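Local coordinates for protein endo-pectate lyase (Erwinia chrysanthemi, PDB 3B4N) that cleaves pectate by calcium-dependent beta-elimination and probably also attacks highly methylated pectins, cutting within the polymer chain, at residues A64-D67 with T72-D75; W87-S92 with Q97-A102; K313-V316 with S321-K324; E327-T332 with V336-V341. All blocks are in the same frame, centred on the assembly; numbering follows the deposited sequence.

How the contacts relate
Contacts 1 and 2 belong to the N-terminal beta-sandwich, and contacts 3 and 4 to the end of the right-handed parallel beta-helix. Contact 1 joins the two sheets of the sandwich. Contact 2 is a hairpin within the four-stranded sheet that contact 1 also reaches. Their centres are 12 Å apart, with nearest atoms about 6 Å apart. Contacts 3 and 4 follow one another directly in the sequence, and their centres are 22 Å apart. Contacts 2 and 3 lie on opposite sides of the chain's centre, 47 Å apart between centres. All four contacts lie away from the zinc sites and from the calcium site at D191, I192, N213 and Y218.

Contact 1: residues A64-D67 with T72-D75; sequences AVLD and TFKD
The core between the two sheets of the N-terminal beta-sandwich is formed here by A64 and L66 on one side and F73 on the other. A64 and L66 lie on strand 61-66. F73 lies on strand 72-75. The strands run nearly antiparallel, at 156°, but their axes come no closer than 9.9 Å. That spacing is too wide for backbone pairing, so side chains alone bridge the gap. F73 reaches across because its CG is anti to the backbone N (chi1 178°). One side of its ring, CE1 and CZ, lies against A64. The closest touch is A64 CB to F73 CE1, at 3.5 Å. L66 packs further back along the same ring side. Both of its methyls converge on one ring atom, with L66 CD1 and L66 CD2 each 3.9 Å from F73 CD1. L66 CD1 also lies 4.1 Å from F73 CB. The two side chains cross at about a right angle, and the methyl fork of L66 meets F73 near the root of its ring. Strand 61-66 is an outermost strand of the four-stranded sheet, and strand 72-75 is an outermost strand of the three-stranded sheet. The order of strands in the two sheets is that of a fibronectin type III-like fold. W37 touches both L66 and F73, and so does V49, so the apolar cluster continues into the neighbouring strands 32-39 and 44-52. T72 turns its CB away from this core. Its OG1 is hydrogen-bonded to N240 O, which links the sandwich to the beta-helix.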
loop_
_atom_site.group_PDB
_atom_site.type_symbol
_atom_site.label_atom_id
_atom_site.label_comp_id
_atom_site.label_asym_id
_atom_site.label_seq_id
_atom_site.Cartn_x
_atom_site.Cartn_y
_atom_site.Cartn_z
ATOM N N ALA A 64 -7.186 0.069 21.450
ATOM C CA ALA A 64 -5.978 0.811 21.108
ATOM C C ALA A 64 -6.173 2.309 20.956
ATOM O O ALA A 64 -7.249 2.774 20.591
ATOM C CB ALA A 64 -5.358 0.247 19.811
ATOM N N VAL A 65 -5.125 3.062 21.279
ATOM C CA VAL A 65 -5.118 4.509 21.083
ATOM C C VAL A 65 -3.936 4.698 20.136
ATOM O O VAL A 65 -2.802 4.333 20.473
ATOM C CB VAL A 65 -4.851 5.293 22.382
ATOM C CG1 VAL A 65 -4.643 6.772 22.051
ATOM C CG2 VAL A 65 -6.037 5.142 23.338
ATOM N N LEU A 66 -4.206 5.267 18.962
ATOM C CA LEU A 66 -3.186 5.460 17.933
ATOM C C LEU A 66 -2.917 6.920 17.647
ATOM O O LEU A 66 -3.705 7.787 18.017
ATOM C CB LEU A 66 -3.639 4.786 16.635
ATOM C CG LEU A 66 -4.124 3.338 16.784
ATOM C CD1 LEU A 66 -4.696 2.852 15.468
ATOM C CD2 LEU A 66 -2.976 2.448 17.255
ATOM N N ASP A 67 -1.795 7.187 16.977
ATOM C CA ASP A 67 -1.452 8.554 16.615
ATOM C C ASP A 67 -2.394 9.031 15.511
ATOM O O ASP A 67 -3.244 8.272 15.050
ATOM C CB ASP A 67 0.027 8.665 16.187
ATOM C CG ASP A 67 0.356 7.873 14.934
ATOM O OD1 ASP A 67 -0.479 7.781 14.017
ATOM O OD2 ASP A 67 1.488 7.361 14.853
ATOM N N THR A 72 -3.932 2.426 9.422
ATOM C CA THR A 72 -4.053 0.974 9.530
ATOM C C THR A 72 -3.787 0.524 10.965
ATOM O O THR A 72 -3.188 1.246 11.767
ATOM C CB THR A 72 -3.049 0.228 8.613
ATOM O OG1 THR A 72 -1.713 0.511 9.047
ATOM C CG2 THR A 72 -3.229 0.636 7.138
ATOM N N PHE A 73 -4.233 -0.684 11.276
ATOM C CA PHE A 73 -4.053 -1.265 12.601
ATOM C C PHE A 73 -4.146 -2.777 12.485
ATOM O O PHE A 73 -4.844 -3.296 11.619
ATOM C CB PHE A 73 -5.152 -0.781 13.552
ATOM C CG PHE A 73 -5.060 -1.365 14.931
ATOM C CD1 PHE A 73 -4.053 -0.957 15.795
ATOM C CD2 PHE A 73 -5.971 -2.326 15.361
ATOM C CE1 PHE A 73 -3.944 -1.491 17.072
ATOM C CE2 PHE A 73 -5.871 -2.874 16.647
ATOM C CZ PHE A 73 -4.859 -2.455 17.498
ATOM N N LYS A 74 -3.422 -3.483 13.339
ATOM C CA LYS A 74 -3.508 -4.933 13.334
ATOM C C LYS A 74 -3.849 -5.439 14.728
ATOM O O LYS A 74 -3.278 -4.997 15.722
ATOM C CB LYS A 74 -2.208 -5.566 12.831
ATOM C CG LYS A 74 -1.014 -5.409 13.727
ATOM C CD LYS A 74 0.183 -6.133 13.109
ATOM C CE LYS A 74 1.400 -6.076 14.014
ATOM N NZ LYS A 74 1.821 -4.677 14.301
ATOM N N ASP A 75 -4.825 -6.339 14.783
ATOM C CA ASP A 75 -5.260 -6.944 16.035
ATOM C C ASP A 75 -4.978 -8.440 15.978
ATOM O O ASP A 75 -5.618 -9.168 15.223
ATOM C CB ASP A 75 -6.760 -6.721 16.253
ATOM C CG ASP A 75 -7.254 -7.334 17.551
ATOM O OD1 ASP A 75 -8.478 -7.500 17.711
ATOM O OD2 ASP A 75 -6.415 -7.645 18.417
#

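Contact 2: residues W87-S92 with Q97-A102; sequences WVDVVS and QVVSNA
S100 holds its OG between its own backbone N and carbonyl carbon (chi1 73°), and this carries the hydroxyl to the backbone of V88. V88 N donates to S100 OG at 2.9 Å in an almost straight bond, 171° at the hydrogen. S100 OG in turn donates to N101 O. The side chain thus takes an N-H that a backbone carbonyl would accept in a regular strand pair. S100 N donates back to V88 O. Further along, V90 and V98 form a regular antiparallel hydrogen-bonded pair. V98 N lies 2.9 Å from V90 O, and V90 N makes the second bond to V98 O. The side chains of V90 and V98 lie on one face of the sheet. D89, V91, Q97 and V99 lie on the other. There Q97 is bent at chi2 (-69°) and lies alongside V91, with Q97 OE1 3.9 Å from V91 CG1. At the far end A102 CB sits over one face of the W87 indole, 3.4 Å from W87 CE2, while S100 O meets the ring edge in plane. R60 also makes a cation-pi contact with W87. The whole is a beta hairpin of strands 85-92 and 97-104, at the edge of a fibronectin type III-like sandwich.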
loop_
_atom_site.group_PDB
_atom_site.type_symbol
_atom_site.label_atom_id
_atom_site.label_comp_id
_atom_site.label_asym_id
_atom_site.label_seq_id
_atom_site.Cartn_x
_atom_site.Cartn_y
_atom_site.Cartn_z
ATOM N N TRP A 87 -14.685 -0.858 15.192
ATOM C CA TRP A 87 -15.028 0.516 14.821
ATOM C C TRP A 87 -13.765 1.326 15.069
ATOM O O TRP A 87 -12.972 1.004 15.951
ATOM C CB TRP A 87 -16.097 1.131 15.730
ATOM C CG TRP A 87 -17.462 0.568 15.623
ATOM C CD1 TRP A 87 -18.512 1.080 14.914
ATOM C CD2 TRP A 87 -17.954 -0.594 16.289
ATOM N NE1 TRP A 87 -19.632 0.310 15.107
ATOM C CE2 TRP A 87 -19.317 -0.725 15.948
ATOM C CE3 TRP A 87 -17.372 -1.543 17.143
ATOM C CZ2 TRP A 87 -20.113 -1.766 16.435
ATOM C CZ3 TRP A 87 -18.164 -2.581 17.631
ATOM C CH2 TRP A 87 -19.521 -2.681 17.273
ATOM N N VAL A 88 -13.575 2.380 14.289
ATOM C CA VAL A 88 -12.449 3.277 14.495
ATOM C C VAL A 88 -13.041 4.666 14.716
ATOM O O VAL A 88 -13.885 5.136 13.947
ATOM C CB VAL A 88 -11.477 3.296 13.297
ATOM C CG1 VAL A 88 -10.511 4.475 13.427
ATOM C CG2 VAL A 88 -10.691 1.992 13.258
ATOM N N ASP A 89 -12.620 5.288 15.807
ATOM C CA ASP A 89 -13.066 6.616 16.192
ATOM C C ASP A 89 -11.928 7.597 15.917
ATOM O O ASP A 89 -10.884 7.544 16.559
ATOM C CB ASP A 89 -13.403 6.614 17.687
ATOM C CG ASP A 89 -13.997 7.924 18.176
ATOM O OD1 ASP A 89 -14.293 7.999 19.392
ATOM O OD2 ASP A 89 -14.171 8.864 17.372
ATOM N N VAL A 90 -12.130 8.474 14.941
ATOM C CA VAL A 90 -11.134 9.488 14.609
ATOM C C VAL A 90 -11.508 10.699 15.471
ATOM O O VAL A 90 -12.600 11.257 15.349
ATOM C CB VAL A 90 -11.177 9.816 13.102
ATOM C CG1 VAL A 90 -10.248 10.974 12.788
ATOM C CG2 VAL A 90 -10.770 8.585 12.308
ATOM N N VAL A 91 -10.601 11.074 16.369
ATOM C CA VAL A 91 -10.839 12.174 17.299
ATOM C C VAL A 91 -10.111 13.430 16.860
ATOM O O VAL A 91 -8.898 13.422 16.680
ATOM C CB VAL A 91 -10.375 11.788 18.719
ATOM C CG1 VAL A 91 -10.702 12.908 19.697
ATOM C CG2 VAL A 91 -11.036 10.483 19.149
ATOM N N SER A 92 -10.861 14.514 16.692
ATOM C CA SER A 92 -10.268 15.770 16.267
ATOM C C SER A 92 -9.673 16.518 17.451
ATOM O O SER A 92 -9.892 16.155 18.607
ATOM C CB SER A 92 -11.325 16.662 15.609
ATOM O OG SER A 92 -12.162 17.244 16.602
ATOM N N GLN A 97 -15.972 13.327 17.526
ATOM C CA GLN A 97 -15.837 11.875 17.433
ATOM C C GLN A 97 -16.368 11.498 16.063
ATOM O O GLN A 97 -17.579 11.541 15.819
ATOM C CB GLN A 97 -16.687 11.172 18.493
ATOM C CG GLN A 97 -16.524 11.697 19.905
ATOM C CD GLN A 97 -15.170 11.381 20.498
ATOM O OE1 GLN A 97 -14.373 12.280 20.767
ATOM N NE2 GLN A 97 -14.901 10.096 20.713
ATOM N N VAL A 98 -15.465 11.146 15.160
ATOM C CA VAL A 98 -15.858 10.766 13.813
ATOM C C VAL A 98 -15.733 9.248 13.774
ATOM O O VAL A 98 -14.670 8.698 13.487
ATOM C CB VAL A 98 -14.930 11.431 12.778
ATOM C CG1 VAL A 98 -15.497 11.268 11.383
ATOM C CG2 VAL A 98 -14.770 12.917 13.113
ATOM N N VAL A 99 -16.839 8.581 14.075
ATOM C CA VAL A 99 -16.868 7.131 14.145
ATOM C C VAL A 99 -17.194 6.456 12.837
ATOM O O VAL A 99 -18.130 6.835 12.135
ATOM C CB VAL A 99 -17.884 6.664 15.201
ATOM C CG1 VAL A 99 -17.792 5.167 15.390
ATOM C CG2 VAL A 99 -17.612 7.379 16.521
ATOM N N SER A 100 -16.410 5.437 12.519
ATOM C CA SER A 100 -16.589 4.676 11.300
ATOM C C SER A 100 -17.753 3.706 11.368
ATOM O O SER A 100 -18.382 3.502 12.413
ATOM C CB SER A 100 -15.337 3.844 11.028
ATOM O OG SER A 100 -15.276 2.753 11.953
ATOM N N ASN A 101 -18.025 3.116 10.211
ATOM C CA ASN A 101 -19.018 2.067 10.094
ATOM C C ASN A 101 -18.368 0.900 10.826
ATOM O O ASN A 101 -17.145 0.884 11.030
ATOM C CB ASN A 101 -19.179 1.657 8.633
ATOM C CG ASN A 101 -17.847 1.293 7.992
ATOM O OD1 ASN A 101 -17.534 0.117 7.745
ATOM N ND2 ASN A 101 -17.053 2.300 7.735
ATOM N N ALA A 102 -19.173 -0.082 11.203
ATOM C CA ALA A 102 -18.644 -1.266 11.854
ATOM C C ALA A 102 -18.225 -2.274 10.780
ATOM O O ALA A 102 -18.778 -2.284 9.677
ATOM C CB ALA A 102 -19.717 -1.897 12.737
#

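Contact 3: residues K313-V316 with S321-K324; sequences KGVV and STEK
K313 grips E323 by a salt bridge at the exposed margin of this contact, while the buried packing lies at V315. The lysine chain bends at chi3 (72°), which brings its amino group to S321 O and the E323 carboxylate. K313 NZ lies 2.7 Å from E323 OE2 and uses the anti lone pair of that oxygen. The same nitrogen is 2.9 Å from S321 O, in a weak hydrogen bond. The lysine end is thus held chiefly by the carboxylate, with S321 O a weak second partner. In the backbone, K313 N donates to E323 O at 2.9 Å. The return bond, from E323 N to K313 O, is long and weak at 3.5 Å. The segments flank the loop between strands 309-313 and 323-327. Strand 323-327 is antiparallel to its neighbour and ends a run of parallel strands on one face of the beta-helix. On the tightly packed side, V315 is buried and points toward 321-324. V315 CG2 is 3.7 Å from T322 CG2, where the two side chains cross at about a right angle. V315 CG1 rests 3.5 Å from S321 O. Nearby, G314 N is hydrogen-bonded to N286 OD1. S321 itself is exposed and meets 313-316 through its carbonyl O.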
loop_
_atom_site.group_PDB
_atom_site.type_symbol
_atom_site.label_atom_id
_atom_site.label_comp_id
_atom_site.label_asym_id
_atom_site.label_seq_id
_atom_site.Cartn_x
_atom_site.Cartn_y
_atom_site.Cartn_z
ATOM N N LYS A 313 21.612 -0.075 -12.288
ATOM C CA LYS A 313 21.877 0.679 -13.499
ATOM C C LYS A 313 20.660 0.369 -14.362
ATOM O O LYS A 313 20.377 -0.797 -14.633
ATOM C CB LYS A 313 23.128 0.181 -14.227
ATOM C CG LYS A 313 23.456 1.016 -15.470
ATOM C CD LYS A 313 24.537 0.367 -16.333
ATOM C CE LYS A 313 24.001 -0.853 -17.056
ATOM N NZ LYS A 313 25.024 -1.464 -17.961
ATOM N N GLY A 314 19.919 1.399 -14.751
ATOM C CA GLY A 314 18.757 1.192 -15.597
ATOM C C GLY A 314 19.155 1.280 -17.061
ATOM O O GLY A 314 20.171 1.888 -17.390
ATOM N N VAL A 315 18.362 0.668 -17.934
ATOM C CA VAL A 315 18.640 0.697 -19.366
ATOM C C VAL A 315 17.363 0.837 -20.174
ATOM O O VAL A 315 16.264 0.600 -19.675
ATOM C CB VAL A 315 19.343 -0.600 -19.857
ATOM C CG1 VAL A 315 20.654 -0.804 -19.127
ATOM C CG2 VAL A 315 18.426 -1.799 -19.663
ATOM N N VAL A 316 17.519 1.239 -21.431
ATOM C CA VAL A 316 16.388 1.346 -22.341
ATOM C C VAL A 316 16.263 -0.068 -22.910
ATOM O O VAL A 316 17.277 -0.695 -23.222
ATOM C CB VAL A 316 16.685 2.345 -23.475
ATOM C CG1 VAL A 316 15.576 2.296 -24.515
ATOM C CG2 VAL A 316 16.808 3.757 -22.904
ATOM N N SER A 321 22.344 -4.038 -20.664
ATOM C CA SER A 321 21.908 -4.910 -19.582
ATOM C C SER A 321 21.905 -4.163 -18.257
ATOM O O SER A 321 22.799 -3.363 -17.993
ATOM C CB SER A 321 22.845 -6.113 -19.472
ATOM O OG SER A 321 22.857 -6.858 -20.675
ATOM N N THR A 322 20.898 -4.414 -17.430
ATOM C CA THR A 322 20.846 -3.761 -16.130
ATOM C C THR A 322 21.905 -4.402 -15.242
ATOM O O THR A 322 22.386 -5.504 -15.519
ATOM C CB THR A 322 19.479 -3.940 -15.439
ATOM O OG1 THR A 322 19.234 -5.334 -15.209
ATOM C CG2 THR A 322 18.359 -3.354 -16.294
ATOM N N GLU A 323 22.267 -3.704 -14.173
ATOM C CA GLU A 323 23.254 -4.197 -13.222
ATOM C C GLU A 323 22.778 -3.840 -11.823
ATOM O O GLU A 323 22.100 -2.833 -11.639
ATOM C CB GLU A 323 24.617 -3.542 -13.463
ATOM C CG GLU A 323 25.240 -3.826 -14.821
ATOM C CD GLU A 323 26.563 -3.102 -15.008
ATOM O OE1 GLU A 323 27.469 -3.276 -14.162
ATOM O OE2 GLU A 323 26.698 -2.357 -16.003
ATOM N N LYS A 324 23.132 -4.669 -10.847
ATOM C CA LYS A 324 22.751 -4.435 -9.458
ATOM C C LYS A 324 24.014 -4.073 -8.687
ATOM O O LYS A 324 24.963 -4.859 -8.653
ATOM C CB LYS A 324 22.128 -5.695 -8.862
ATOM C CG LYS A 324 21.615 -5.522 -7.442
ATOM C CD LYS A 324 21.093 -6.839 -6.902
ATOM C CE LYS A 324 20.526 -6.686 -5.508
ATOM N NZ LYS A 324 20.003 -7.995 -5.025
#

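Contact 4: residues E327-T332 with V336-V341; sequences EKWDTT and VSRSGV
Stacking dominates between W329 and R338. The guanidinium lies flat over the five-membered ring, with planes 10° apart and centres 3.9 Å apart. This makes a cation-pi pair. The arginine reaches the ring because its chain is bent at chi2 (84°). R338 CD adds a CH-pi contact over the same ring. R338 NE also forms a salt bridge with E303, so the guanidinium is held by both the ring and an acid. Apolar contacts lie along the benzo part of the indole. V336 CG1 is 4.0 Å from W329 CE3, and V341 CG2 comes to the ring edge. V336 also touches C309, whose disulfide with C334 ties strand 309-313 to strand 334-336. The contact lies at the C-terminal end of the parallel beta-helix, where V336 and V341 also pack on strand 290-298. Hydrogen bonds gather at D330. Backbone D330 N donates to V336 O at 2.9 Å. S337 OG donates to D330 OD1, a bond that is very short as modelled, at 2.5 Å. The other carboxylate oxygen, D330 OD2, accepts from a water at 2.6 Å, and that water accepts from R338 N. Through this water the aspartate reaches the start of the 3-10 segment 338-340. G340 N bonds back to S337 O, just before that segment.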
loop_
_atom_site.group_PDB
_atom_site.type_symbol
_atom_site.label_atom_id
_atom_site.label_comp_id
_atom_site.label_asym_id
_atom_site.label_seq_id
_atom_site.Cartn_x
_atom_site.Cartn_y
_atom_site.Cartn_z
ATOM N N GLU A 327 22.868 -2.836 -1.766
ATOM C CA GLU A 327 22.198 -2.008 -0.770
ATOM C C GLU A 327 23.095 -0.854 -0.350
ATOM O O GLU A 327 24.298 -1.032 -0.130
ATOM C CB GLU A 327 21.827 -2.832 0.461
ATOM C CG GLU A 327 21.268 -1.976 1.594
ATOM C CD GLU A 327 20.767 -2.793 2.767
ATOM O OE1 GLU A 327 21.361 -3.851 3.055
ATOM O OE2 GLU A 327 19.783 -2.366 3.411
ATOM N N LYS A 328 22.500 0.326 -0.238
ATOM C CA LYS A 328 23.225 1.533 0.131
ATOM C C LYS A 328 22.485 2.316 1.203
ATOM O O LYS A 328 21.254 2.232 1.322
ATOM C CB LYS A 328 23.386 2.452 -1.080
ATOM C CG LYS A 328 23.953 1.797 -2.327
ATOM C CD LYS A 328 25.396 1.368 -2.139
ATOM C CE LYS A 328 25.950 0.830 -3.447
ATOM N NZ LYS A 328 27.351 0.339 -3.306
ATOM N N TRP A 329 23.246 3.091 1.966
ATOM C CA TRP A 329 22.696 3.943 3.009
ATOM C C TRP A 329 23.297 5.323 2.849
ATOM O O TRP A 329 24.474 5.459 2.520
ATOM C CB TRP A 329 23.056 3.440 4.407
ATOM C CG TRP A 329 22.575 2.078 4.728
ATOM C CD1 TRP A 329 23.259 0.911 4.568
ATOM C CD2 TRP A 329 21.308 1.729 5.291
ATOM N NE1 TRP A 329 22.503 -0.146 5.002
ATOM C CE2 TRP A 329 21.297 0.326 5.452
ATOM C CE3 TRP A 329 20.178 2.467 5.677
ATOM C CZ2 TRP A 329 20.202 -0.359 5.983
ATOM C CZ3 TRP A 329 19.087 1.786 6.206
ATOM C CH2 TRP A 329 19.108 0.385 6.354
ATOM N N ASP A 330 22.484 6.343 3.072
ATOM C CA ASP A 330 22.934 7.722 3.004
ATOM C C ASP A 330 23.754 8.085 1.768
ATOM O O ASP A 330 24.848 8.646 1.873
ATOM C CB ASP A 330 23.731 8.045 4.271
ATOM C CG ASP A 330 22.936 7.773 5.537
ATOM O OD1 ASP A 330 21.881 8.414 5.716
ATOM O OD2 ASP A 330 23.359 6.917 6.345
ATOM N N THR A 331 23.236 7.750 0.593
ATOM C CA THR A 331 23.911 8.112 -0.649
ATOM C C THR A 331 23.001 9.087 -1.395
ATOM O O THR A 331 21.869 9.345 -0.970
ATOM C CB THR A 331 24.172 6.891 -1.557
ATOM O OG1 THR A 331 22.916 6.322 -1.966
ATOM C CG2 THR A 331 24.999 5.848 -0.826
ATOM N N THR A 332 23.495 9.637 -2.497
ATOM C CA THR A 332 22.723 10.576 -3.298
ATOM C C THR A 332 21.386 9.982 -3.734
ATOM O O THR A 332 20.348 10.637 -3.666
ATOM C CB THR A 332 23.507 10.972 -4.571
ATOM O OG1 THR A 332 24.725 11.626 -4.192
ATOM C CG2 THR A 332 22.679 11.900 -5.457
ATOM N N VAL A 336 18.226 7.139 2.678
ATOM C CA VAL A 336 17.691 6.393 3.796
ATOM C C VAL A 336 18.842 6.195 4.781
ATOM O O VAL A 336 19.969 5.888 4.389
ATOM C CB VAL A 336 17.093 5.026 3.350
ATOM C CG1 VAL A 336 18.166 4.157 2.717
ATOM C CG2 VAL A 336 16.473 4.315 4.545
ATOM N N SER A 337 18.558 6.422 6.057
ATOM C CA SER A 337 19.557 6.264 7.109
ATOM C C SER A 337 19.127 5.093 7.984
ATOM O O SER A 337 17.965 4.685 7.952
ATOM C CB SER A 337 19.639 7.534 7.966
ATOM O OG SER A 337 19.906 8.698 7.192
ATOM N N ARG A 338 20.053 4.549 8.766
ATOM C CA ARG A 338 19.725 3.435 9.645
ATOM C C ARG A 338 18.559 3.769 10.567
ATOM O O ARG A 338 17.784 2.892 10.935
ATOM C CB ARG A 338 20.933 3.048 10.504
ATOM C CG ARG A 338 21.699 1.840 10.007
ATOM C CD ARG A 338 22.701 2.215 8.941
ATOM N NE ARG A 338 23.610 1.113 8.643
ATOM C CZ ARG A 338 24.722 1.242 7.931
ATOM N NH1 ARG A 338 25.493 0.189 7.703
ATOM N NH2 ARG A 338 25.068 2.428 7.451
ATOM N N SER A 339 18.442 5.040 10.938
ATOM C CA SER A 339 17.379 5.497 11.826
ATOM C C SER A 339 16.016 5.510 11.142
ATOM O O SER A 339 14.985 5.698 11.794
ATOM C CB SER A 339 17.691 6.907 12.332
ATOM O OG SER A 339 17.674 7.845 11.266
ATOM N N GLY A 340 16.010 5.318 9.829
ATOM C CA GLY A 340 14.756 5.341 9.098
ATOM C C GLY A 340 14.025 4.014 9.049
ATOM O O GLY A 340 12.882 3.958 8.604
ATOM N N VAL A 341 14.680 2.950 9.500
ATOM C CA VAL A 341 14.089 1.620 9.480
ATOM C C VAL A 341 14.244 0.968 10.842
ATOM O O VAL A 341 15.287 1.100 11.486
ATOM C CB VAL A 341 14.777 0.728 8.427
ATOM C CG1 VAL A 341 14.018 -0.584 8.271
ATOM C CG2 VAL A 341 14.861 1.467 7.103
HETATM O O HOH W 1 22.815 5.254 8.334
#